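Plantazolicin methyltransferase BamL (PDB 5DLY) probably transfers methyl groups to the amine of desmethylplantazolicin, binding the cofactor product S-adenosyl-L-homocysteine beside a monoazolic analogue of that substrate. Local coordinates at residues 116-130 / 145-159. Sequence-based numbering, arbitrary orientation.
Sequences IMQYVSKKQDIIFIH and TLIHLLSDQSCIYIV. With SAH (S-adenosyl-L-homocysteine), chain C.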
loop_
_atom_site.group_PDB
_atom_site.type_symbol
_atom_site.label_atom_id
_atom_site.label_comp_id
_atom_site.label_asym_id
_atom_site.label_seq_id
_atom_site.Cartn_x
_atom_site.Cartn_y
_atom_site.Cartn_z
ATOM N N ILE A 116 2.356 -14.987 5.811
ATOM C CA ILE A 116 2.922 -14.984 4.459
ATOM C C ILE A 116 4.076 -15.972 4.197
ATOM O O ILE A 116 4.172 -16.533 3.105
ATOM C CB ILE A 116 3.260 -13.541 3.981
ATOM C CG1 ILE A 116 3.584 -13.498 2.476
ATOM C CG2 ILE A 116 4.383 -12.926 4.804
ATOM C CD1 ILE A 116 2.475 -14.016 1.575
ATOM N N MET A 117 4.935 -16.197 5.188
ATOM C CA MET A 117 6.117 -17.047 4.976
ATOM C C MET A 117 5.781 -18.536 4.829
ATOM O O MET A 117 6.642 -19.331 4.456
ATOM C CB MET A 117 7.194 -16.793 6.037
ATOM C CG MET A 117 7.929 -15.466 5.820
ATOM S SD MET A 117 9.320 -15.155 6.929
ATOM C CE MET A 117 10.639 -16.073 6.140
ATOM N N GLN A 118 4.526 -18.898 5.100
ATOM C CA GLN A 118 4.009 -20.241 4.776
ATOM C C GLN A 118 3.716 -20.422 3.286
ATOM O O GLN A 118 3.496 -21.552 2.826
ATOM C CB GLN A 118 2.696 -20.521 5.523
ATOM C CG GLN A 118 2.807 -20.709 7.021
ATOM C CD GLN A 118 1.506 -20.407 7.729
ATOM O OE1 GLN A 118 0.399 -20.653 7.201
ATOM N NE2 GLN A 118 1.618 -19.878 8.929
ATOM N N TYR A 119 3.687 -19.317 2.539
ATOM C CA TYR A 119 3.183 -19.324 1.159
ATOM C C TYR A 119 4.200 -18.804 0.154
ATOM O O TYR A 119 4.070 -19.057 -1.039
ATOM C CB TYR A 119 1.868 -18.538 1.059
ATOM C CG TYR A 119 0.821 -19.134 1.948
ATOM C CD1 TYR A 119 0.218 -20.346 1.612
ATOM C CD2 TYR A 119 0.469 -18.522 3.152
ATOM C CE1 TYR A 119 -0.718 -20.927 2.441
ATOM C CE2 TYR A 119 -0.468 -19.093 3.992
ATOM C CZ TYR A 119 -1.055 -20.296 3.631
ATOM O OH TYR A 119 -1.976 -20.887 4.458
ATOM N N VAL A 120 5.199 -18.085 0.651
ATOM C CA VAL A 120 6.238 -17.477 -0.175
ATOM C C VAL A 120 7.587 -17.737 0.483
ATOM O O VAL A 120 7.809 -17.373 1.645
ATOM C CB VAL A 120 6.016 -15.955 -0.349
ATOM C CG1 VAL A 120 7.152 -15.326 -1.156
ATOM C CG2 VAL A 120 4.677 -15.682 -1.020
ATOM N N SER A 121 8.467 -18.398 -0.257
ATOM C CA SER A 121 9.811 -18.694 0.224
ATOM C C SER A 121 10.881 -17.941 -0.565
ATOM O O SER A 121 11.879 -17.500 0.004
ATOM C CB SER A 121 10.081 -20.199 0.200
ATOM O OG SER A 121 9.650 -20.773 -1.015
ATOM N N LYS A 122 10.671 -17.792 -1.871
ATOM C CA LYS A 122 11.595 -17.018 -2.699
ATOM C C LYS A 122 11.525 -15.558 -2.268
ATOM O O LYS A 122 10.433 -15.021 -2.053
ATOM C CB LYS A 122 11.223 -17.131 -4.176
ATOM C CG LYS A 122 11.345 -18.532 -4.743
ATOM C CD LYS A 122 10.511 -18.687 -6.004
ATOM C CE LYS A 122 10.592 -20.107 -6.546
ATOM N NZ LYS A 122 11.952 -20.447 -7.057
ATOM N N LYS A 123 12.687 -14.926 -2.131
ATOM C CA LYS A 123 12.727 -13.520 -1.744
ATOM C C LYS A 123 12.100 -12.651 -2.831
ATOM O O LYS A 123 12.140 -12.988 -4.026
ATOM C CB LYS A 123 14.154 -13.065 -1.427
ATOM C CG LYS A 123 14.882 -13.932 -0.406
ATOM C CD LYS A 123 14.206 -13.938 0.954
ATOM C CE LYS A 123 14.998 -14.765 1.964
ATOM N NZ LYS A 123 14.962 -16.221 1.646
ATOM N N GLN A 124 11.519 -11.534 -2.403
ATOM C CA GLN A 124 10.721 -10.669 -3.267
ATOM C C GLN A 124 11.441 -9.357 -3.540
ATOM O O GLN A 124 12.059 -8.784 -2.635
ATOM C CB GLN A 124 9.376 -10.371 -2.606
ATOM C CG GLN A 124 8.562 -11.619 -2.310
ATOM C CD GLN A 124 8.114 -12.330 -3.577
ATOM O OE1 GLN A 124 7.288 -11.816 -4.335
ATOM N NE2 GLN A 124 8.651 -13.532 -3.803
ATOM N N ASP A 125 11.349 -8.879 -4.776
ATOM C CA ASP A 125 11.982 -7.623 -5.163
ATOM C C ASP A 125 11.154 -6.416 -4.712
ATOM O O ASP A 125 11.709 -5.392 -4.312
ATOM C CB ASP A 125 12.212 -7.570 -6.679
ATOM C CG ASP A 125 13.399 -8.412 -7.137
ATOM O OD1 ASP A 125 14.219 -8.853 -6.299
ATOM O OD2 ASP A 125 13.505 -8.631 -8.363
ATOM N N ILE A 126 9.830 -6.545 -4.787
ATOM C CA ILE A 126 8.914 -5.504 -4.326
ATOM C C ILE A 126 7.814 -6.127 -3.492
ATOM O O ILE A 126 7.208 -7.116 -3.896
ATOM C CB ILE A 126 8.280 -4.734 -5.508
ATOM C CG1 ILE A 126 9.384 -4.146 -6.405
ATOM C CG2 ILE A 126 7.311 -3.664 -5.003
ATOM C CD1 ILE A 126 8.882 -3.467 -7.658
ATOM N N ILE A 127 7.580 -5.536 -2.328
ATOM C CA ILE A 127 6.437 -5.863 -1.494
ATOM C C ILE A 127 5.603 -4.587 -1.384
ATOM O O ILE A 127 6.115 -3.538 -1.011
ATOM C CB ILE A 127 6.878 -6.404 -0.112
ATOM C CG1 ILE A 127 7.779 -7.637 -0.286
ATOM C CG2 ILE A 127 5.659 -6.709 0.751
ATOM C CD1 ILE A 127 8.392 -8.168 0.999
ATOM N N PHE A 128 4.328 -4.677 -1.752
ATOM C CA PHE A 128 3.454 -3.507 -1.854
ATOM C C PHE A 128 2.356 -3.602 -0.804
ATOM O O PHE A 128 1.696 -4.637 -0.672
ATOM C CB PHE A 128 2.831 -3.526 -3.254
ATOM C CG PHE A 128 2.119 -2.255 -3.678
ATOM C CD1 PHE A 128 2.553 -0.985 -3.303
ATOM C CD2 PHE A 128 1.020 -2.352 -4.540
ATOM C CE1 PHE A 128 1.906 0.155 -3.769
ATOM C CE2 PHE A 128 0.375 -1.225 -5.000
ATOM C CZ PHE A 128 0.817 0.033 -4.615
ATOM N N ILE A 129 2.180 -2.537 -0.027
ATOM C CA ILE A 129 1.111 -2.494 0.972
ATOM C C ILE A 129 0.321 -1.216 0.721
ATOM O O ILE A 129 0.634 -0.146 1.266
ATOM C CB ILE A 129 1.648 -2.501 2.425
ATOM C CG1 ILE A 129 2.728 -3.583 2.630
ATOM C CG2 ILE A 129 0.495 -2.700 3.389
ATOM C CD1 ILE A 129 3.297 -3.610 4.043
ATOM N N HIS A 130 -0.708 -1.319 -0.116
ATOM C CA HIS A 130 -1.404 -0.142 -0.608
ATOM C C HIS A 130 -2.754 0.028 0.071
ATOM O O HIS A 130 -3.642 -0.821 -0.041
ATOM C CB HIS A 130 -1.575 -0.263 -2.135
ATOM C CG HIS A 130 -2.074 0.982 -2.803
ATOM N ND1 HIS A 130 -1.293 2.099 -3.000
ATOM C CD2 HIS A 130 -3.272 1.253 -3.375
ATOM C CE1 HIS A 130 -2.003 3.022 -3.629
ATOM N NE2 HIS A 130 -3.205 2.528 -3.878
ATOM N N THR A 145 8.130 -9.505 9.598
ATOM C CA THR A 145 8.040 -10.696 8.760
ATOM C C THR A 145 8.355 -10.399 7.290
ATOM O O THR A 145 9.124 -11.127 6.653
ATOM C CB THR A 145 6.651 -11.333 8.910
ATOM O OG1 THR A 145 6.530 -11.844 10.241
ATOM C CG2 THR A 145 6.456 -12.470 7.910
ATOM N N LEU A 146 7.771 -9.328 6.758
ATOM C CA LEU A 146 8.014 -8.960 5.367
ATOM C C LEU A 146 9.472 -8.613 5.077
ATOM O O LEU A 146 9.989 -8.919 4.006
ATOM C CB LEU A 146 7.071 -7.835 4.935
ATOM C CG LEU A 146 5.583 -8.225 4.906
ATOM C CD1 LEU A 146 4.713 -7.000 4.681
ATOM C CD2 LEU A 146 5.275 -9.292 3.859
ATOM N N ILE A 147 10.150 -8.010 6.047
ATOM C CA ILE A 147 11.574 -7.725 5.884
ATOM C C ILE A 147 12.390 -9.012 5.649
ATOM O O ILE A 147 13.340 -9.002 4.860
ATOM C CB ILE A 147 12.097 -6.863 7.044
ATOM C CG1 ILE A 147 11.500 -5.458 6.911
ATOM C CG2 ILE A 147 13.614 -6.748 7.011
ATOM C CD1 ILE A 147 11.745 -4.536 8.085
ATOM N N HIS A 148 11.993 -10.120 6.280
ATOM C CA HIS A 148 12.656 -11.421 6.036
ATOM C C HIS A 148 12.560 -11.898 4.594
ATOM O O HIS A 148 13.398 -12.691 4.146
ATOM C CB HIS A 148 12.083 -12.538 6.911
ATOM C CG HIS A 148 12.065 -12.226 8.371
ATOM N ND1 HIS A 148 13.143 -11.680 9.031
ATOM C CD2 HIS A 148 11.104 -12.411 9.305
ATOM C CE1 HIS A 148 12.843 -11.527 10.307
ATOM N NE2 HIS A 148 11.608 -11.952 10.499
ATOM N N LEU A 149 11.514 -11.453 3.896
ATOM C CA LEU A 149 11.248 -11.866 2.517
ATOM C C LEU A 149 11.873 -10.944 1.470
ATOM O O LEU A 149 11.779 -11.221 0.282
ATOM C CB LEU A 149 9.736 -11.996 2.273
ATOM C CG LEU A 149 9.052 -13.240 2.839
ATOM C CD1 LEU A 149 7.546 -13.135 2.650
ATOM C CD2 LEU A 149 9.587 -14.500 2.168
ATOM N N LEU A 150 12.510 -9.866 1.902
ATOM C CA LEU A 150 13.136 -8.931 0.954
ATOM C C LEU A 150 14.379 -9.525 0.301
ATOM O O LEU A 150 15.229 -10.112 0.980
ATOM C CB LEU A 150 13.482 -7.609 1.636
ATOM C CG LEU A 150 12.317 -6.690 2.001
ATOM C CD1 LEU A 150 12.855 -5.539 2.845
ATOM C CD2 LEU A 150 11.558 -6.185 0.776
ATOM N N SER A 151 14.464 -9.385 -1.019
ATOM C CA SER A 151 15.656 -9.781 -1.768
ATOM C C SER A 151 16.804 -8.819 -1.475
ATOM O O SER A 151 16.625 -7.788 -0.801
ATOM C CB SER A 151 15.353 -9.822 -3.271
ATOM O OG SER A 151 15.330 -8.510 -3.814
ATOM N N ASP A 152 17.987 -9.137 -1.994
ATOM C CA ASP A 152 19.152 -8.279 -1.794
ATOM C C ASP A 152 19.003 -6.889 -2.430
ATOM O O ASP A 152 19.676 -5.957 -2.018
ATOM C CB ASP A 152 20.424 -8.965 -2.311
ATOM C CG ASP A 152 20.791 -10.207 -1.512
ATOM O OD1 ASP A 152 20.284 -10.368 -0.384
ATOM O OD2 ASP A 152 21.604 -11.022 -2.004
ATOM N N GLN A 153 18.130 -6.772 -3.432
ATOM C CA GLN A 153 17.811 -5.489 -4.068
ATOM C C GLN A 153 16.299 -5.343 -4.109
ATOM O O GLN A 153 15.634 -5.881 -4.996
ATOM C CB GLN A 153 18.381 -5.420 -5.486
ATOM C CG GLN A 153 19.900 -5.312 -5.534
ATOM C CD GLN A 153 20.442 -5.246 -6.947
ATOM O OE1 GLN A 153 20.082 -6.055 -7.802
ATOM N NE2 GLN A 153 21.310 -4.279 -7.202
ATOM N N SER A 154 15.745 -4.608 -3.150
ATOM C CA SER A 154 14.301 -4.662 -2.941
ATOM C C SER A 154 13.758 -3.478 -2.166
ATOM O O SER A 154 14.500 -2.724 -1.536
ATOM C CB SER A 154 13.934 -5.943 -2.178
ATOM O OG SER A 154 14.572 -5.937 -0.907
ATOM N N CYS A 155 12.432 -3.355 -2.178
ATOM C CA CYS A 155 11.769 -2.401 -1.306
ATOM C C CYS A 155 10.372 -2.858 -0.927
ATOM O O CYS A 155 9.708 -3.558 -1.696
ATOM C CB CYS A 155 11.705 -1.005 -1.942
ATOM S SG CYS A 155 10.802 -0.977 -3.498
ATOM N N ILE A 156 9.959 -2.467 0.276
ATOM C CA ILE A 156 8.544 -2.438 0.663
ATOM C C ILE A 156 8.077 -1.011 0.431
ATOM O O ILE A 156 8.716 -0.078 0.919
ATOM C CB ILE A 156 8.322 -2.790 2.153
ATOM C CG1 ILE A 156 9.013 -4.108 2.510
ATOM C CG2 ILE A 156 6.822 -2.882 2.460
ATOM C CD1 ILE A 156 8.902 -4.520 3.963
ATOM N N TYR A 157 6.970 -0.837 -0.287
ATOM C CA TYR A 157 6.355 0.481 -0.458
ATOM C C TYR A 157 4.966 0.469 0.171
ATOM O O TYR A 157 4.126 -0.354 -0.188
ATOM C CB TYR A 157 6.303 0.881 -1.942
ATOM C CG TYR A 157 5.732 2.262 -2.221
ATOM C CD1 TYR A 157 6.063 3.351 -1.414
ATOM C CD2 TYR A 157 4.875 2.484 -3.311
ATOM C CE1 TYR A 157 5.550 4.624 -1.674
ATOM C CE2 TYR A 157 4.364 3.750 -3.582
ATOM C CZ TYR A 157 4.698 4.814 -2.747
ATOM O OH TYR A 157 4.194 6.075 -2.994
ATOM N N ILE A 158 4.741 1.387 1.107
ATOM C CA ILE A 158 3.518 1.452 1.907
ATOM C C ILE A 158 2.866 2.801 1.663
ATOM O O ILE A 158 3.527 3.835 1.783
ATOM C CB ILE A 158 3.837 1.340 3.425
ATOM C CG1 ILE A 158 4.610 0.051 3.742
ATOM C CG2 ILE A 158 2.556 1.408 4.259
ATOM C CD1 ILE A 158 5.185 -0.012 5.147
ATOM N N VAL A 159 1.585 2.798 1.292
ATOM C CA VAL A 159 0.823 4.032 1.114
ATOM C C VAL A 159 -0.418 3.878 1.972
ATOM O O VAL A 159 -1.113 2.895 1.858
ATOM C CB VAL A 159 0.422 4.260 -0.366
ATOM C CG1 VAL A 159 -0.304 5.592 -0.539
ATOM C CG2 VAL A 159 1.655 4.223 -1.253
HETATM N N SAH C . -4.421 -3.034 -1.536
HETATM C CA SAH C . -5.855 -2.714 -1.832
HETATM C CB SAH C . -6.608 -2.465 -0.529
HETATM C CG SAH C . -7.997 -3.107 -0.577
HETATM S SD SAH C . -9.004 -2.635 0.805
HETATM C C SAH C . -5.939 -1.488 -2.698
HETATM O O SAH C . -4.938 -1.003 -3.211
HETATM O OXT SAH C . -7.012 -0.925 -2.910
HETATM C "C5'" SAH C . -8.157 -3.370 2.175
HETATM C "C4'" SAH C . -7.906 -4.862 1.999
HETATM O "O4'" SAH C . -7.034 -5.321 3.042
HETATM C "C3'" SAH C . -9.182 -5.694 2.124
HETATM O "O3'" SAH C . -9.373 -6.489 0.937
HETATM C "C2'" SAH C . -8.966 -6.542 3.372
HETATM O "O2'" SAH C . -9.560 -7.843 3.334
HETATM C "C1'" SAH C . -7.449 -6.629 3.409
HETATM N N9 SAH C . -6.868 -6.989 4.722
HETATM C C8 SAH C . -7.169 -6.444 5.921
HETATM N N7 SAH C . -6.442 -7.018 6.904
HETATM C C5 SAH C . -5.650 -7.938 6.328
HETATM C C6 SAH C . -4.645 -8.894 6.810
HETATM N N6 SAH C . -4.353 -8.935 8.124
HETATM N N1 SAH C . -4.034 -9.689 5.892
HETATM C C2 SAH C . -4.349 -9.622 4.582
HETATM N N3 SAH C . -5.266 -8.763 4.063
HETATM C C4 SAH C . -5.939 -7.922 4.892
HETATM O O HOH W 1 -1.037 0.648 3.385
#
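Ile127 and Ile129 bury much of the surface where strand 126-130 pairs with strand 154-159, parallel neighbours in a Rossmann-like methyltransferase sheet joined by a beta-alpha-beta crossover through helix 139-148; Leu149, just after that helix, buries still more, chiefly against 116-120. The strand axes lie 4.8 Å apart at 6°, and the ladder runs from Cys155 N to Asp125 O through to Val159 N to Ile129 O. One water donates to both Ile129 O and Val159 O, bridging the two strands. Ile127 and Ile129 share the face of the sheet that carries the crossover helix. In Ile127, CG1 is anti to the carbonyl carbon (chi1 -57°) and chi2 is extended, which brings CD1 to 3.5 Å from Leu146 O and against Leu150 CD2, while CG2 meets both methyls of Leu146. Ile129 CD1 sits 3.7 Å from Leu146 CD1 and also touches Ile156 CG2 and Ile158 CG1, so one methyl joins the helix to the neighbouring strand. The Leu149 methyls pack among Ile116, Met117 and Val120: Leu149 CD1 lies 3.8 Å from Ile116 CG2, and Leu149 CG meets Met117 CG. Leu149 CD2 is 3.4 Å from Val120 O. The carbonyl of Leu149 accepts Gln124 N almost end-on (C=O...N 173°). At the corner of the chain at Asp125, Ser151 OG donates to the anti lone pair of Asp125 OD1; the other carboxylate oxygen is held by Arg58 and by the backbone N of Tyr61, so each oxygen has its own partners. At the cofactor site, the amino nitrogen N of S-adenosyl-L-homocysteine donates to His130 O at 2.8 Å.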